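Local coordinates for protein ACDH-11, isoform b (PDB 4Y9J) that is a flavoprotein of the acyl-CoA dehydrogenase family and binds flavin-adenine dinucleotide, at residues L233-I238 with R303-I308; S197-G202 with R250-F255. One frame throughout, in Å; residues are numbered along the deposited sequence. Where two conformers were deposited one is given.

Contacts 1 and 2 lie side by side, with their centres about 6 Å apart. Their segments alternate along the chain: 197-202, 233-238, 250-255, then 303-308. Strands 231-238 and 252-258 are antiparallel neighbours in the mixed sheet of the middle domain, and each contact uses one of them. In contact 1, strand 231-238 meets the start of helix 304-338. In contact 2, strand 252-258 meets the short helix 199-202. The two strands are joined by backbone bonds, probably Phe-255 N to Thr-234 O and Ser-253 N to Ala-236 O. The contacts thus pack both helices on neighbouring strands, next to two ligands: 303-308 touches UCC, and 197-202 touches both UCC and FAD.

Contact 1 (L233-I238 with R303-I308); sequences LTLARI and RGVAGI. With UCC (S-{(3S,5R,9R)-1-[(2R,3S,4R,5R)-5-(6-amino-9H-purin-9-yl)-4-hydroxy-3-(phosphonooxy)tetrahydrofuran-2-yl]-3,5,9-trihydroxy-8,8-dimethyl-3,5-dioxido-10,14-dioxo-2,4,6-trioxa-11,15-diaza-3lambda~5~,5lambda~5~-diphosphaheptadecan-17-yl} undecanethioate), chain F.
Leu-235 reaches from strand 231-238 over the first turn of helix 304-338. The contact joins the beta-sheet middle domain of the acyl-CoA dehydrogenase fold to its helical C-terminal domain. The CD2 methyl of Leu-235 lies 3.6 Å from Gly-304 O, an oxygen that already accepts the helical bond from Ile-308 N. The other methyl, CD1, faces Val-305 CG2 more loosely at 4.4 Å. CG of Leu-235 is anti to its carbonyl carbon (chi1 -64°). This carries CG toward the helix, and CD2 is the methyl that meets it. Gly-304 has no side chain, and its CA comes within 6.3 Å of Leu-235 CA. Two residues back along the strand, Leu-233 and Ile-308 lie alongside each other, running opposite ways, with Leu-233 CD1 3.9 Å from Ile-308 CD1. The short strand and helix axes run nearly antiparallel, 172° apart.

The outer side of the helix start belongs to the ligand. Val-305 CG1 packs 3.7 Å from O21 of UCC. Arg-303, at the N-cap position, bends at chi2 and chi3 and turns the edge of its guanidinium to the P3 phosphate, whose phosphorus lies in the guanidinium plane. NH1 donates to UCC O32 at 2.8 Å, and NH2 donates to UCC O33 at 3.2 Å. Ala-306 CB sits over one face of the guanidinium, toward its rim. Ser-249 and Arg-316 also bond to UCC.

No hydrogen bond joins the two segments. Apolar side chains hold strand and helix together. Arg-303 instead grips the ligand phosphate from the same helix start, and its charge probably helps neutralise it.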
# COMPACT_ATOMS: atom_id res chain seq x y z
N LEU B 233 2.86 17.59 28.21
CA LEU B 233 3.87 18.30 28.96
C LEU B 233 5.06 18.47 28.06
O LEU B 233 5.46 17.51 27.38
CB LEU B 233 4.23 17.52 30.19
CG LEU B 233 3.09 17.47 31.27
CD1 LEU B 233 3.48 16.63 32.47
CD2 LEU B 233 2.92 18.84 31.82
N THR B 234 5.67 19.66 28.10
CA THR B 234 6.88 19.89 27.32
C THR B 234 7.79 20.91 27.97
O THR B 234 7.40 21.54 28.94
CB THR B 234 6.49 20.34 25.87
OG1 THR B 234 7.64 20.32 24.99
CG2 THR B 234 5.85 21.65 25.88
N LEU B 235 9.03 20.99 27.49
CA LEU B 235 10.04 21.92 28.01
C LEU B 235 10.29 22.93 26.95
O LEU B 235 10.25 22.56 25.78
CB LEU B 235 11.34 21.17 28.21
CG LEU B 235 11.24 20.07 29.26
CD1 LEU B 235 12.57 19.33 29.31
CD2 LEU B 235 10.89 20.61 30.66
N ALA B 236 10.57 24.16 27.35
CA ALA B 236 10.96 25.25 26.48
C ALA B 236 11.77 26.29 27.22
O ALA B 236 11.76 26.31 28.45
CB ALA B 236 9.71 25.91 25.90
N ARG B 237 12.44 27.16 26.47
CA ARG B 237 13.22 28.26 27.01
C ARG B 237 12.49 29.56 26.94
O ARG B 237 12.12 30.02 25.86
CB ARG B 237 14.49 28.41 26.21
CG ARG B 237 15.36 27.17 26.21
CD ARG B 237 16.72 27.39 25.54
NE ARG B 237 17.32 26.09 25.39
CZ ARG B 237 18.00 25.43 26.32
NH1 ARG B 237 18.27 26.02 27.52
NH2 ARG B 237 18.41 24.19 26.05
N ILE B 238 12.32 30.18 28.11
CA ILE B 238 11.54 31.36 28.20
C ILE B 238 12.42 32.48 27.67
O ILE B 238 13.63 32.50 27.94
CB ILE B 238 11.08 31.62 29.66
CG1 ILE B 238 9.98 30.59 29.98
CG2 ILE B 238 10.62 33.06 29.79
CD1 ILE B 238 9.22 30.86 31.26
N ARG B 303 13.56 25.44 36.25
CA ARG B 303 13.58 24.08 36.84
C ARG B 303 12.65 23.09 36.13
O ARG B 303 11.96 22.29 36.77
CB ARG B 303 13.20 24.13 38.31
CG ARG B 303 13.87 25.27 39.12
CD ARG B 303 15.09 24.77 39.81
NE ARG B 303 14.71 23.65 40.67
CZ ARG B 303 15.48 22.59 40.90
NH1 ARG B 303 16.70 22.49 40.36
NH2 ARG B 303 15.03 21.61 41.65
N GLY B 304 12.64 23.15 34.81
CA GLY B 304 11.79 22.28 34.01
C GLY B 304 12.21 20.86 34.11
O GLY B 304 11.35 19.97 34.17
N VAL B 305 13.52 20.61 34.06
CA VAL B 305 13.96 19.24 34.10
C VAL B 305 13.55 18.63 35.46
O VAL B 305 12.98 17.53 35.53
CB VAL B 305 15.45 19.07 33.79
CG1 VAL B 305 15.85 17.59 33.83
CG2 VAL B 305 15.74 19.52 32.35
N ALA B 306 13.84 19.35 36.53
CA ALA B 306 13.44 18.86 37.85
C ALA B 306 11.91 18.66 37.92
O ALA B 306 11.46 17.63 38.37
CB ALA B 306 13.94 19.77 38.97
N GLY B 307 11.13 19.62 37.45
CA GLY B 307 9.68 19.48 37.35
C GLY B 307 9.19 18.25 36.61
O GLY B 307 8.21 17.63 37.03
N ILE B 308 9.82 17.92 35.48
CA ILE B 308 9.39 16.78 34.68
C ILE B 308 9.88 15.45 35.24
O ILE B 308 9.57 14.39 34.67
CB ILE B 308 9.76 17.02 33.18
CG1 ILE B 308 8.79 16.35 32.17
CG2 ILE B 308 11.14 16.55 32.78
CD1 ILE B 308 7.34 16.50 32.57
OA1 UCC F . 11.00 8.66 25.29
CA1 UCC F . 9.93 9.30 25.64
CA2 UCC F . 8.47 8.88 25.49
CA3 UCC F . 8.13 7.44 25.23
CA4 UCC F . 6.89 6.98 26.05
CA5 UCC F . 7.33 5.96 27.11
CA6 UCC F . 6.38 4.82 27.21
CA7 UCC F . 6.82 3.81 28.26
CA8 UCC F . 5.61 2.97 28.22
CA9 UCC F . 5.71 1.54 28.15
C10 UCC F . 5.21 0.96 26.91
C11 UCC F . 6.47 0.32 26.34
S UCC F . 9.90 10.83 26.31
CP1 UCC F . 11.62 11.45 26.45
CP2 UCC F . 12.52 10.64 27.34
NP1 UCC F . 13.79 11.34 27.65
CP3 UCC F . 14.52 10.86 28.65
OP1 UCC F . 14.28 9.81 29.26
CP4 UCC F . 15.70 11.71 29.10
CP5 UCC F . 16.96 10.84 29.13
NP2 UCC F . 17.95 11.71 29.76
CP6 UCC F . 18.09 11.88 31.07
OP2 UCC F . 17.47 11.22 31.90
CP8 UCC F . 19.17 12.86 31.47
OP3 UCC F . 19.96 12.27 32.56
CPB UCC F . 18.71 14.16 32.08
CP7 UCC F . 17.58 14.14 33.12
CP9 UCC F . 17.74 14.68 30.93
CPA UCC F . 19.71 15.33 31.93
O7 UCC F . 19.14 16.54 32.48
P2 UCC F . 20.11 17.75 32.94
O21 UCC F . 19.27 18.93 33.43
O22 UCC F . 21.19 17.86 31.86
O6 UCC F . 20.87 17.03 34.18
P1 UCC F . 20.86 17.43 35.72
O11 UCC F . 21.41 18.82 35.98
O12 UCC F . 21.54 16.25 36.36
O5' UCC F . 19.22 17.37 36.02
C5' UCC F . 18.53 18.56 36.47
C4' UCC F . 17.73 18.31 37.76
C3' UCC F . 18.64 17.88 38.91
O3' UCC F . 18.02 18.38 40.06
P3 UCC F . 18.68 19.49 40.97
O33 UCC F . 17.59 19.74 42.00
O32 UCC F . 18.79 20.70 40.08
O31 UCC F . 20.00 18.83 41.47
C2' UCC F . 18.61 16.36 38.93
O2' UCC F . 18.73 15.77 40.23
O4' UCC F . 16.81 17.21 37.56
C1' UCC F . 17.17 16.17 38.45
N9 UCC F . 16.86 14.86 37.86
C4 UCC F . 16.11 13.96 38.49
N3 UCC F . 15.41 13.93 39.65
C8 UCC F . 17.33 14.37 36.69
N7 UCC F . 16.84 13.13 36.51
C5 UCC F . 16.07 12.82 37.58
C6 UCC F . 15.21 11.68 38.00
N6 UCC F . 15.13 10.58 37.19
N1 UCC F . 14.60 11.74 39.22
C2 UCC F . 14.70 12.84 40.00

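Contact 2 (S197-G202 with R250-F255); sequences SDVAGG and RGLSLF. With FAD (flavin-adenine dinucleotide), chain E.
Helix 199-202 passes strand 252-258 near Leu-252 without a backbone bond between them, and the nearest CA atoms, those of Ala-200 and Leu-252, are 7.5 Å apart. The motif is an N-capped helical turn laid against the beta-sheet of the acyl-CoA dehydrogenase middle domain.

One side chain, Leu-252, bridges the gap. With chi1 at -65°, CG swings away from the carbonyl carbon and the side chain extends toward the turn. The CD1 methyl arrives end-on to the helix backbone. Leu-252 CD1 lies 3.7 Å from Val-199 O and 4.1 Å from Ala-200 CA. It also approaches Val-199 CG2, but Val-199 was modelled in two conformers, and that methyl contact is doubtful. Val-305 of helix 304-338 also packs on Leu-252. The leucine is therefore buried between the sheet, the short turn and the long helix.

Asp-198 holds the turn in shape. It sits at the N-cap position, right before the helix. Its OD1 caps Gly-201 N at 3.0 Å with a fairly straight bond (162°). The donor stands well above the carboxylate plane. The other oxygen, OD2 of Asp-198, accepts from Phe-344 N of the second subunit, so the cap also ties the turn to the subunit interface.

Just before the turn, Ser-197 serves both ligands. Its carbonyl oxygen accepts from NP2 of UCC. Its backbone N gives FAD O5' a weak bond. The chi1 of -57° places the Ser-197 hydroxyl where it reaches the FAD diphosphate. OG donates to FAD O1A and is modelled 2.5 Å from it, a distance that may be too short to be exact.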
# COMPACT_ATOMS: atom_id res chain seq x y z
N SER B 197 18.65 12.24 24.83
CA SER B 197 19.30 11.99 26.09
C SER B 197 19.63 13.33 26.77
O SER B 197 19.47 13.49 27.99
CB SER B 197 20.60 11.23 25.87
OG SER B 197 20.35 10.04 25.19
N ASP B 198 20.12 14.27 25.98
CA ASP B 198 20.68 15.52 26.51
C ASP B 198 19.73 16.67 26.14
O ASP B 198 19.83 17.22 25.06
CB ASP B 198 22.01 15.80 25.82
CG ASP B 198 22.63 17.09 26.28
OD1 ASP B 198 22.14 17.71 27.31
OD2 ASP B 198 23.62 17.50 25.59
N VAL B 199 18.79 16.95 27.02
CA VAL B 199 17.77 17.96 26.73
C VAL B 199 18.32 19.33 27.06
O VAL B 199 17.92 20.33 26.42
CB VAL B 199 16.43 17.66 27.47
CG1 VAL B 199 16.56 17.84 28.98
CG2 VAL B 199 15.29 18.53 26.93
N ALA B 200 19.26 19.41 28.04
CA ALA B 200 19.90 20.66 28.34
C ALA B 200 20.60 21.26 27.14
O ALA B 200 20.59 22.44 26.96
CB ALA B 200 20.94 20.49 29.45
N GLY B 201 21.32 20.44 26.41
CA GLY B 201 22.03 20.88 25.19
C GLY B 201 21.15 20.80 23.94
O GLY B 201 21.30 21.55 22.98
N GLY B 202 20.19 19.89 23.97
CA GLY B 202 19.37 19.61 22.77
C GLY B 202 18.17 20.51 22.55
O GLY B 202 17.74 20.69 21.38
N ARG B 250 19.47 25.09 33.09
CA ARG B 250 18.89 26.21 33.82
C ARG B 250 17.99 27.14 32.99
O ARG B 250 17.20 27.91 33.54
CB ARG B 250 20.03 27.03 34.44
CG ARG B 250 19.63 27.83 35.66
CD ARG B 250 19.09 26.97 36.82
NE ARG B 250 18.82 27.69 38.09
CZ ARG B 250 17.63 28.16 38.52
NH1 ARG B 250 16.52 28.03 37.79
NH2 ARG B 250 17.54 28.78 39.69
N GLY B 251 18.12 27.08 31.66
CA GLY B 251 17.17 27.84 30.81
C GLY B 251 15.83 27.18 30.49
O GLY B 251 14.98 27.78 29.85
N LEU B 252 15.64 25.93 30.91
CA LEU B 252 14.43 25.20 30.60
C LEU B 252 13.36 25.33 31.67
O LEU B 252 13.66 25.26 32.87
CB LEU B 252 14.78 23.74 30.36
CG LEU B 252 15.65 23.50 29.13
CD1 LEU B 252 16.09 22.05 29.14
CD2 LEU B 252 14.89 23.80 27.83
N SER B 253 12.13 25.58 31.22
CA SER B 253 10.95 25.55 32.06
C SER B 253 9.94 24.53 31.52
O SER B 253 9.97 24.14 30.34
CB SER B 253 10.37 26.95 32.16
OG SER B 253 11.32 27.93 32.65
N LEU B 254 9.04 24.11 32.40
CA LEU B 254 8.02 23.12 32.06
C LEU B 254 6.70 23.79 31.71
O LEU B 254 6.34 24.78 32.31
CB LEU B 254 7.79 22.20 33.27
CG LEU B 254 6.81 21.04 33.08
CD1 LEU B 254 7.28 20.07 32.01
CD2 LEU B 254 6.62 20.33 34.40
N PHE B 255 5.99 23.19 30.75
CA PHE B 255 4.73 23.71 30.22
C PHE B 255 3.72 22.62 30.04
O PHE B 255 4.06 21.47 29.71
CB PHE B 255 4.90 24.42 28.86
CG PHE B 255 5.76 25.64 28.92
CD1 PHE B 255 7.13 25.52 28.89
CD2 PHE B 255 5.20 26.88 29.05
CE1 PHE B 255 7.94 26.64 28.99
CE2 PHE B 255 6.01 28.03 29.14
CZ PHE B 255 7.39 27.89 29.10
PA FAD E . 21.19 10.06 21.55
O1A FAD E . 21.35 10.63 22.96
O2A FAD E . 21.64 10.94 20.37
O5B FAD E . 22.13 8.75 21.38
C5B FAD E . 21.96 7.66 22.28
C4B FAD E . 23.30 7.00 22.43
O4B FAD E . 24.18 8.02 22.96
C3B FAD E . 23.29 5.82 23.35
O3B FAD E . 24.47 4.95 23.15
C2B FAD E . 23.58 6.54 24.66
O2B FAD E . 24.08 5.64 25.66
C1B FAD E . 24.66 7.55 24.20
N9A FAD E . 24.85 8.64 25.19
C8A FAD E . 24.05 9.73 25.36
N7A FAD E . 24.51 10.47 26.41
C5A FAD E . 25.65 9.88 26.88
C6A FAD E . 26.62 10.15 27.94
N6A FAD E . 26.49 11.26 28.72
N1A FAD E . 27.64 9.26 28.09
C2A FAD E . 27.75 8.16 27.33
N3A FAD E . 26.91 7.85 26.34
C4A FAD E . 25.86 8.67 26.08
N1 FAD E . 10.79 11.40 23.09
C2 FAD E . 9.84 12.27 23.54
O2 FAD E . 10.24 13.26 24.20
N3 FAD E . 8.57 12.07 23.44
C4 FAD E . 8.00 11.07 22.82
O4 FAD E . 6.79 10.96 22.73
C4X FAD E . 8.97 10.06 22.26
N5 FAD E . 8.43 9.02 21.47
C5X FAD E . 9.45 8.15 20.98
C6 FAD E . 8.94 7.05 20.23
C7 FAD E . 9.89 6.10 19.72
C7M FAD E . 9.30 4.95 18.98
C8 FAD E . 11.30 6.35 19.92
C8M FAD E . 12.33 5.35 19.35
C9 FAD E . 11.80 7.42 20.65
C9A FAD E . 10.88 8.38 21.18
N10 FAD E . 11.35 9.47 21.86
C10 FAD E . 10.37 10.35 22.39
C1' FAD E . 12.74 9.74 21.97
C2' FAD E . 13.60 8.99 22.98
O2' FAD E . 13.42 9.45 24.31
C3' FAD E . 15.07 9.16 22.58
O3' FAD E . 15.18 8.48 21.35
C4' FAD E . 16.00 8.61 23.64
O4' FAD E . 15.88 9.31 24.87
C5' FAD E . 17.45 8.62 23.14
O5' FAD E . 17.86 10.01 22.81
P FAD E . 18.36 10.29 21.25
O1P FAD E . 17.38 9.66 20.34
O2P FAD E . 18.68 11.76 21.15
O3P FAD E . 19.76 9.46 21.20